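Putative hydrolase YdeN (Bacillus subtilis, PDB 1UXO) is a putative hydrolase of the alpha/beta-hydrolase class, probably an esterase-like serine enzyme whose substrate is not established. Local coordinates at residues T4-S16 with T62-G75. The protein carries 2 engineered substitutions. Sequence-based numbering, arbitrary orientation.
Sequences TKQVYIIHGYRAS and TLHENTYLVAHSLG
Strands 6-10 and 67-72 run parallel at an angle of 15°, joined by a ladder of backbone bonds that alternates from Q6 N to N66 O through to H72 N on I10 O; V70 N to Y8 O (2.9 Å) is nearly linear. On the face bearing Y8, L69 and A71, the Y8 ring reaches alongside the start of strand 67-72, with Q6 NE2, held also by D37, over one of its faces. With CG anti to its carbonyl carbon (chi1 -73°), the ring reaches back so that its OH stands 2.8 Å from T62 OG1, which also bonds Y59 O. L63 CD2 lies 4.0 Å from Y8 CE2, T67 CG2 approaches Y8 CD2, and L69 CD2 sits at the ring edge. A leucine here, without ring or hydroxyl, would probably leave T62 OG1 without its tyrosine mate and open a gap beside L63 CD2 and T67 CG2. On the other face V7 CG1 meets V70 CG2 at 4.1 Å. At the N-terminal ends, H64 NE2 donates to T4 O (3.0 Å), which lies close to the imidazole plane, while T67 OG1 lies over the centre of that ring. At the C-terminal ends one water links G12 N to H72 ND1, while H72 NE2 bonds H166 O; a second takes the N-H of Y13 and lies 2.7 Å from S73 OG. S73, predicted to be the charge-relay serine, has a positive phi (55°) in the sharp turn H72-G75 leading into helix 75-84, consistent with the nucleophile elbow of an alpha/beta-hydrolase fold.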
ATOM      1  N   THR A   4      18.788  -7.896   5.781  1.00 22.20           N
ATOM      2  CA  THR A   4      18.731  -6.403   5.802  1.00 21.86           C
ATOM      3  C   THR A   4      17.272  -5.958   5.436  1.00 20.67           C
ATOM      4  O   THR A   4      16.693  -6.355   4.404  1.00 20.21           O
ATOM      5  CB  THR A   4      19.813  -5.772   4.837  1.00 22.94           C
ATOM      6  OG1 THR A   4      21.153  -6.135   5.260  1.00 26.20           O
ATOM      7  CG2 THR A   4      19.798  -4.269   4.965  1.00 22.87           C
ATOM      8  N   LYS A   5      16.668  -5.179   6.312  1.00 18.41           N
ATOM      9  CA  LYS A   5      15.351  -4.630   6.004  1.00 17.44           C
ATOM     10  C   LYS A   5      15.331  -3.731   4.774  1.00 14.85           C
ATOM     11  O   LYS A   5      16.253  -2.977   4.496  1.00 13.71           O
ATOM     12  CB  LYS A   5      14.775  -3.867   7.200  1.00 18.21           C
ATOM     13  CG  LYS A   5      14.562  -4.709   8.430  1.00 19.34           C
ATOM     14  CD  LYS A   5      13.757  -4.001   9.530  1.00 23.04           C
ATOM     15  CE  LYS A   5      14.606  -3.111  10.372  1.00 25.87           C
ATOM     16  NZ  LYS A   5      15.627  -3.890  11.154  1.00 28.25           N
ATOM     17  N   GLN A   6      14.212  -3.788   4.073  1.00 13.40           N
ATOM     18  CA  GLN A   6      13.969  -2.978   2.925  1.00 12.31           C
ATOM     19  C   GLN A   6      12.498  -2.626   2.937  1.00 11.13           C
ATOM     20  O   GLN A   6      11.649  -3.494   3.105  1.00  9.54           O
ATOM     21  CB  GLN A   6      14.295  -3.765   1.635  1.00 13.25           C
ATOM     22  CG  GLN A   6      13.834  -3.065   0.357  1.00 17.30           C
ATOM     23  CD  GLN A   6      14.674  -1.854   0.028  1.00 20.75           C
ATOM     24  OE1 GLN A   6      15.881  -1.934   0.117  1.00 22.46           O
ATOM     25  NE2 GLN A   6      14.042  -0.732  -0.306  1.00 21.95           N
ATOM     26  N   VAL A   7      12.182  -1.356   2.733  1.00  9.53           N
ATOM     27  CA  VAL A   7      10.785  -0.946   2.707  1.00 10.22           C
ATOM     28  C   VAL A   7      10.581  -0.341   1.340  1.00  9.66           C
ATOM     29  O   VAL A   7      11.395   0.505   0.919  1.00 10.93           O
ATOM     30  CB  VAL A   7      10.518   0.129   3.740  1.00  9.73           C
ATOM     31  CG1 VAL A   7       9.105   0.639   3.604  1.00 10.01           C
ATOM     32  CG2 VAL A   7      10.818  -0.415   5.115  1.00 10.44           C
ATOM     33  N   TYR A   8       9.551  -0.764   0.636  1.00  8.33           N
ATOM     34  CA  TYR A   8       9.167  -0.135  -0.631  1.00  8.61           C
ATOM     35  C   TYR A   8       7.884   0.653  -0.422  1.00  8.36           C
ATOM     36  O   TYR A   8       6.967   0.180   0.268  1.00 10.25           O
ATOM     37  CB  TYR A   8       8.983  -1.159  -1.745  1.00  8.16           C
ATOM     38  CG  TYR A   8      10.260  -1.755  -2.285  1.00 10.56           C
ATOM     39  CD1 TYR A   8      11.212  -0.974  -2.936  1.00 11.96           C
ATOM     40  CD2 TYR A   8      10.552  -3.092  -2.097  1.00 11.87           C
ATOM     41  CE1 TYR A   8      12.383  -1.568  -3.469  1.00 11.17           C
ATOM     42  CE2 TYR A   8      11.675  -3.660  -2.602  1.00 12.30           C
ATOM     43  CZ  TYR A   8      12.612  -2.891  -3.240  1.00 12.02           C
ATOM     44  OH  TYR A   8      13.751  -3.492  -3.734  1.00 15.28           O
ATOM     45  N   ILE A   9       7.801   1.829  -1.022  1.00  8.43           N
ATOM     46  CA  ILE A   9       6.634   2.697  -0.876  1.00  8.20           C
ATOM     47  C   ILE A   9       6.031   2.918  -2.256  1.00  8.76           C
ATOM     48  O   ILE A   9       6.744   3.340  -3.195  1.00  8.55           O
ATOM     49  CB  ILE A   9       7.032   4.010  -0.216  1.00  7.84           C
ATOM     50  CG1 ILE A   9       7.617   3.782   1.157  1.00  8.89           C
ATOM     51  CG2 ILE A   9       5.819   5.037  -0.137  1.00  8.29           C
ATOM     52  CD1 ILE A   9       8.477   4.984   1.623  1.00  9.36           C
ATOM     53  N   ILE A  10       4.735   2.639  -2.386  1.00  8.19           N
ATOM     54  CA  ILE A  10       4.055   2.664  -3.698  1.00  9.13           C
ATOM     55  C   ILE A  10       2.830   3.587  -3.661  1.00  9.26           C
ATOM     56  O   ILE A  10       1.894   3.413  -2.863  1.00  9.75           O
ATOM     57  CB  ILE A  10       3.620   1.223  -4.135  1.00  9.89           C
ATOM     58  CG1 ILE A  10       4.770   0.243  -4.087  1.00 12.28           C
ATOM     59  CG2 ILE A  10       2.974   1.277  -5.550  1.00 10.94           C
ATOM     60  CD1 ILE A  10       4.972  -0.504  -2.819  1.00 14.59           C
ATOM     61  N   HIS A  11       2.819   4.543  -4.581  1.00  9.78           N
ATOM     62  CA  HIS A  11       1.809   5.590  -4.650  1.00  9.31           C
ATOM     63  C   HIS A  11       0.575   5.166  -5.435  1.00 10.01           C
ATOM     64  O   HIS A  11       0.486   4.063  -5.921  1.00 10.83           O
ATOM     65  CB  HIS A  11       2.419   6.853  -5.298  1.00  9.42           C
ATOM     66  CG  HIS A  11       2.768   6.661  -6.745  1.00  9.78           C
ATOM     67  ND1 HIS A  11       1.816   6.550  -7.735  1.00 11.84           N
ATOM     68  CD2 HIS A  11       3.974   6.534  -7.360  1.00 11.46           C
ATOM     69  CE1 HIS A  11       2.422   6.363  -8.907  1.00 12.45           C
ATOM     70  NE2 HIS A  11       3.734   6.373  -8.709  1.00 11.14           N
ATOM     71  N   GLY A  12      -0.389   6.071  -5.539  1.00 10.78           N
ATOM     72  CA  GLY A  12      -1.661   5.820  -6.212  1.00 10.78           C
ATOM     73  C   GLY A  12      -1.797   6.603  -7.508  1.00 10.51           C
ATOM     74  O   GLY A  12      -0.810   7.053  -8.123  1.00 10.28           O
ATOM     75  N   TYR A  13      -3.050   6.747  -7.920  1.00 11.63           N
ATOM     76  CA  TYR A  13      -3.462   7.548  -9.092  1.00 10.93           C
ATOM     77  C   TYR A  13      -3.030   9.022  -8.985  1.00 11.87           C
ATOM     78  O   TYR A  13      -3.167   9.681  -7.929  1.00 11.49           O
ATOM     79  CB  TYR A  13      -4.972   7.424  -9.208  1.00 11.60           C
ATOM     80  CG  TYR A  13      -5.618   8.302 -10.235  1.00 11.82           C
ATOM     81  CD1 TYR A  13      -5.229   8.261 -11.558  1.00 13.69           C
ATOM     82  CD2 TYR A  13      -6.663   9.160  -9.877  1.00 14.65           C
ATOM     83  CE1 TYR A  13      -5.847   9.105 -12.527  1.00 16.49           C
ATOM     84  CE2 TYR A  13      -7.281   9.998 -10.844  1.00 16.05           C
ATOM     85  CZ  TYR A  13      -6.867   9.933 -12.156  1.00 18.02           C
ATOM     86  OH  TYR A  13      -7.436  10.774 -13.109  1.00 24.11           O
ATOM     87  N   ARG A  14      -2.464   9.522 -10.070  1.00 12.76           N
ATOM     88  CA  ARG A  14      -2.100  10.902 -10.208  1.00 14.84           C
ATOM     89  C   ARG A  14      -1.142  11.307  -9.149  1.00 15.16           C
ATOM     90  O   ARG A  14      -1.352  12.347  -8.499  1.00 17.02           O
ATOM     91  CB  ARG A  14      -3.320  11.815 -10.011  1.00 17.09           C
ATOM     92  CG  ARG A  14      -4.136  12.074 -11.217  1.00 22.51           C
ATOM     93  CD  ARG A  14      -4.700  13.488 -11.216  1.00 29.01           C
ATOM     94  NE  ARG A  14      -5.160  13.877  -9.881  1.00 34.27           N
ATOM     95  CZ  ARG A  14      -6.017  14.867  -9.643  1.00 36.61           C
ATOM     96  NH1 ARG A  14      -6.550  15.592 -10.650  1.00 38.58           N
ATOM     97  NH2 ARG A  14      -6.359  15.117  -8.392  1.00 35.60           N
ATOM     98  N   ALA A  15      -0.167  10.460  -8.871  1.00 13.35           N
ATOM     99  CA  ALA A  15       0.838  10.788  -7.908  1.00 12.10           C
ATOM    100  C   ALA A  15       2.172  10.261  -8.405  1.00 11.87           C
ATOM    101  O   ALA A  15       2.201   9.448  -9.308  1.00 11.05           O
ATOM    102  CB  ALA A  15       0.491  10.195  -6.556  1.00 12.40           C
ATOM    103  N   SER A  16       3.250  10.712  -7.761  1.00 11.82           N
ATOM    104  CA  SER A  16       4.601  10.184  -7.930  1.00 12.45           C
ATOM    105  C   SER A  16       5.332  10.221  -6.594  1.00 12.27           C
ATOM    106  O   SER A  16       4.779  10.625  -5.552  1.00 11.84           O
ATOM    107  CB  SER A  16       5.410  11.026  -8.959  1.00 13.18           C
ATOM    108  OG  SER A  16       5.814  12.290  -8.403  1.00 13.36           O
ATOM    109  N   THR A  62      14.325  -8.970  -5.141  1.00 22.29           N
ATOM    110  CA  THR A  62      14.766  -8.402  -3.870  1.00 21.55           C
ATOM    111  C   THR A  62      13.798  -8.674  -2.709  1.00 21.56           C
ATOM    112  O   THR A  62      14.050  -8.223  -1.607  1.00 23.72           O
ATOM    113  CB  THR A  62      14.940  -6.858  -3.965  1.00 21.73           C
ATOM    114  OG1 THR A  62      13.653  -6.223  -4.061  1.00 20.33           O
ATOM    115  CG2 THR A  62      15.653  -6.446  -5.278  1.00 23.56           C
ATOM    116  N   LEU A  63      12.692  -9.371  -2.936  1.00 20.05           N
ATOM    117  CA  LEU A  63      11.646  -9.439  -1.928  1.00 20.06           C
ATOM    118  C   LEU A  63      11.865 -10.646  -1.067  1.00 20.31           C
ATOM    119  O   LEU A  63      11.903 -11.772  -1.576  1.00 22.39           O
ATOM    120  CB  LEU A  63      10.278  -9.591  -2.549  1.00 20.13           C
ATOM    121  CG  LEU A  63       9.864  -8.587  -3.592  1.00 21.03           C
ATOM    122  CD1 LEU A  63       8.553  -9.026  -4.230  1.00 23.71           C
ATOM    123  CD2 LEU A  63       9.778  -7.182  -3.030  1.00 22.48           C
ATOM    124  N   HIS A  64      11.968 -10.426   0.233  1.00 18.84           N
ATOM    125  CA  HIS A  64      12.315 -11.470   1.143  1.00 18.95           C
ATOM    126  C   HIS A  64      11.529 -11.256   2.445  1.00 17.28           C
ATOM    127  O   HIS A  64      10.689 -10.356   2.525  1.00 14.10           O
ATOM    128  CB  HIS A  64      13.863 -11.477   1.312  1.00 20.82           C
ATOM    129  CG  HIS A  64      14.450 -10.137   1.659  1.00 25.53           C
ATOM    130  ND1 HIS A  64      15.017  -9.311   0.706  1.00 31.50           N
ATOM    131  CD2 HIS A  64      14.564  -9.477   2.845  1.00 26.58           C
ATOM    132  CE1 HIS A  64      15.452  -8.201   1.295  1.00 31.89           C
ATOM    133  NE2 HIS A  64      15.192  -8.276   2.589  1.00 29.86           N
ATOM    134  N   GLU A  65      11.870 -12.037   3.482  1.00 16.35           N
ATOM    135  CA  GLU A  65      11.200 -12.049   4.778  1.00 15.72           C
ATOM    136  C   GLU A  65      11.405 -10.758   5.557  1.00 14.17           C
ATOM    137  O   GLU A  65      10.705 -10.500   6.512  1.00 13.91           O
ATOM    138  CB  GLU A  65      11.718 -13.243   5.609  0.50 16.86           C
ATOM    139  CG  GLU A  65      13.230 -13.410   5.553  0.50 18.41           C
ATOM    140  CD  GLU A  65      13.753 -13.978   4.212  0.50 20.05           C
ATOM    141  OE1 GLU A  65      13.009 -14.682   3.493  0.50 21.47           O
ATOM    142  OE2 GLU A  65      14.908 -13.683   3.835  0.50 23.48           O
ATOM    143  N   ASN A  66      12.411  -9.977   5.191  1.00 13.13           N
ATOM    144  CA  ASN A  66      12.583  -8.651   5.803  1.00 14.84           C
ATOM    145  C   ASN A  66      12.264  -7.480   4.853  1.00 13.53           C
ATOM    146  O   ASN A  66      12.738  -6.348   5.060  1.00 14.13           O
ATOM    147  CB  ASN A  66      13.978  -8.529   6.435  1.00 15.91           C
ATOM    148  CG  ASN A  66      14.219  -9.600   7.538  1.00 20.56           C
ATOM    149  OD1 ASN A  66      15.097 -10.477   7.393  1.00 26.35           O
ATOM    150  ND2 ASN A  66      13.421  -9.559   8.589  1.00 20.59           N
ATOM    151  N   THR A  67      11.393  -7.748   3.882  1.00 11.26           N
ATOM    152  CA  THR A  67      10.858  -6.708   2.983  1.00 11.87           C
ATOM    153  C   THR A  67       9.475  -6.323   3.406  1.00 11.13           C
ATOM    154  O   THR A  67       8.640  -7.201   3.714  1.00  9.56           O
ATOM    155  CB  THR A  67      10.869  -7.209   1.557  1.00 12.27           C
ATOM    156  OG1 THR A  67      12.192  -7.663   1.231  1.00 14.34           O
ATOM    157  CG2 THR A  67      10.571  -6.096   0.511  1.00 13.89           C
ATOM    158  N   TYR A  68       9.189  -5.013   3.317  1.00 10.43           N
ATOM    159  CA  TYR A  68       7.892  -4.469   3.698  1.00 10.56           C
ATOM    160  C   TYR A  68       7.376  -3.548   2.629  1.00  9.58           C
ATOM    161  O   TYR A  68       8.137  -2.754   2.052  1.00 10.85           O
ATOM    162  CB  TYR A  68       7.986  -3.677   4.998  1.00 11.85           C
ATOM    163  CG  TYR A  68       8.446  -4.513   6.161  1.00 12.09           C
ATOM    164  CD1 TYR A  68       7.544  -5.027   7.090  1.00 11.85           C
ATOM    165  CD2 TYR A  68       9.780  -4.811   6.320  1.00 13.09           C
ATOM    166  CE1 TYR A  68       7.986  -5.838   8.138  1.00 14.18           C
ATOM    167  CE2 TYR A  68      10.221  -5.628   7.360  1.00 15.02           C
ATOM    168  CZ  TYR A  68       9.319  -6.127   8.256  1.00 14.97           C
ATOM    169  OH  TYR A  68       9.772  -6.907   9.279  1.00 19.24           O
ATOM    170  N   LEU A  69       6.101  -3.659   2.323  1.00  9.22           N
ATOM    171  CA  LEU A  69       5.487  -2.845   1.292  1.00  8.97           C
ATOM    172  C   LEU A  69       4.432  -1.922   1.917  1.00  9.57           C
ATOM    173  O   LEU A  69       3.496  -2.389   2.585  1.00 10.43           O
ATOM    174  CB  LEU A  69       4.820  -3.739   0.219  1.00 10.00           C
ATOM    175  CG  LEU A  69       5.602  -4.943  -0.337  1.00  8.85           C
ATOM    176  CD1 LEU A  69       4.763  -5.794  -1.296  1.00 13.00           C
ATOM    177  CD2 LEU A  69       6.866  -4.393  -1.052  1.00 11.90           C
ATOM    178  N   VAL A  70       4.570  -0.636   1.667  1.00  8.09           N
ATOM    179  CA  VAL A  70       3.638   0.380   2.115  1.00  8.20           C
ATOM    180  C   VAL A  70       3.044   0.980   0.849  1.00  8.15           C
ATOM    181  O   VAL A  70       3.766   1.500   0.011  1.00  8.04           O
ATOM    182  CB  VAL A  70       4.347   1.472   2.926  1.00  8.38           C
ATOM    183  CG1 VAL A  70       3.366   2.638   3.301  1.00 10.53           C
ATOM    184  CG2 VAL A  70       4.997   0.845   4.148  1.00 10.09           C
ATOM    185  N   ALA A  71       1.741   0.940   0.732  1.00  7.98           N
ATOM    186  CA  ALA A  71       1.073   1.430  -0.473  1.00  7.47           C
ATOM    187  C   ALA A  71      -0.016   2.406  -0.121  1.00  8.33           C
ATOM    188  O   ALA A  71      -0.587   2.318   0.980  1.00  7.47           O
ATOM    189  CB  ALA A  71       0.496   0.243  -1.230  1.00  9.01           C
ATOM    190  N   HIS A  72      -0.306   3.318  -1.072  1.00  7.81           N
ATOM    191  CA  HIS A  72      -1.350   4.272  -0.926  1.00  8.90           C
ATOM    192  C   HIS A  72      -2.361   4.163  -2.066  1.00  8.06           C
ATOM    193  O   HIS A  72      -1.995   4.079  -3.255  1.00  8.29           O
ATOM    194  CB  HIS A  72      -0.789   5.706  -0.872  1.00  8.38           C
ATOM    195  CG  HIS A  72      -1.847   6.763  -0.630  1.00 11.26           C
ATOM    196  ND1 HIS A  72      -1.920   7.913  -1.391  1.00 13.51           N
ATOM    197  CD2 HIS A  72      -2.825   6.873   0.312  1.00 10.30           C
ATOM    198  CE1 HIS A  72      -2.923   8.663  -0.953  1.00 14.58           C
ATOM    199  NE2 HIS A  72      -3.483   8.068   0.081  1.00 10.81           N
ATOM    200  N   SER A  73      -3.615   4.063  -1.664  1.00  7.72           N
ATOM    201  CA  SER A  73      -4.763   4.119  -2.560  1.00  9.06           C
ATOM    202  C   SER A  73      -4.650   3.064  -3.682  1.00  8.79           C
ATOM    203  O   SER A  73      -4.556   1.844  -3.376  1.00  8.67           O
ATOM    204  CB  SER A  73      -4.951   5.580  -3.019  1.00 10.71           C
ATOM    205  OG  SER A  73      -6.251   5.759  -3.584  1.00 16.96           O
ATOM    206  N   LEU A  74      -4.563   3.498  -4.943  1.00  7.91           N
ATOM    207  CA  LEU A  74      -4.452   2.539  -6.089  1.00  7.94           C
ATOM    208  C   LEU A  74      -3.271   1.595  -6.008  1.00  7.13           C
ATOM    209  O   LEU A  74      -3.335   0.456  -6.504  1.00  6.70           O
ATOM    210  CB  LEU A  74      -4.446   3.264  -7.429  1.00  8.43           C
ATOM    211  CG  LEU A  74      -4.649   2.423  -8.679  1.00  8.64           C
ATOM    212  CD1 LEU A  74      -6.079   1.771  -8.756  1.00 10.90           C
ATOM    213  CD2 LEU A  74      -4.323   3.255  -9.957  1.00 10.78           C
ATOM    214  N   GLY A  75      -2.202   1.992  -5.328  1.00  7.31           N
ATOM    215  CA  GLY A  75      -1.082   1.075  -5.143  1.00  7.56           C
ATOM    216  C   GLY A  75      -1.441  -0.171  -4.369  1.00  7.82           C
ATOM    217  O   GLY A  75      -0.772  -1.196  -4.481  1.00  8.71           O
TER
HETATM  218  O   HOH W   1      -0.868   8.458  -3.949  1.00 11.35           O
HETATM  219  O   HOH W   2      -5.231   6.523  -5.922  1.00 21.02           O
HETATM  220  O   HOH W   3      -6.152   6.093  -6.442  1.00 53.10           O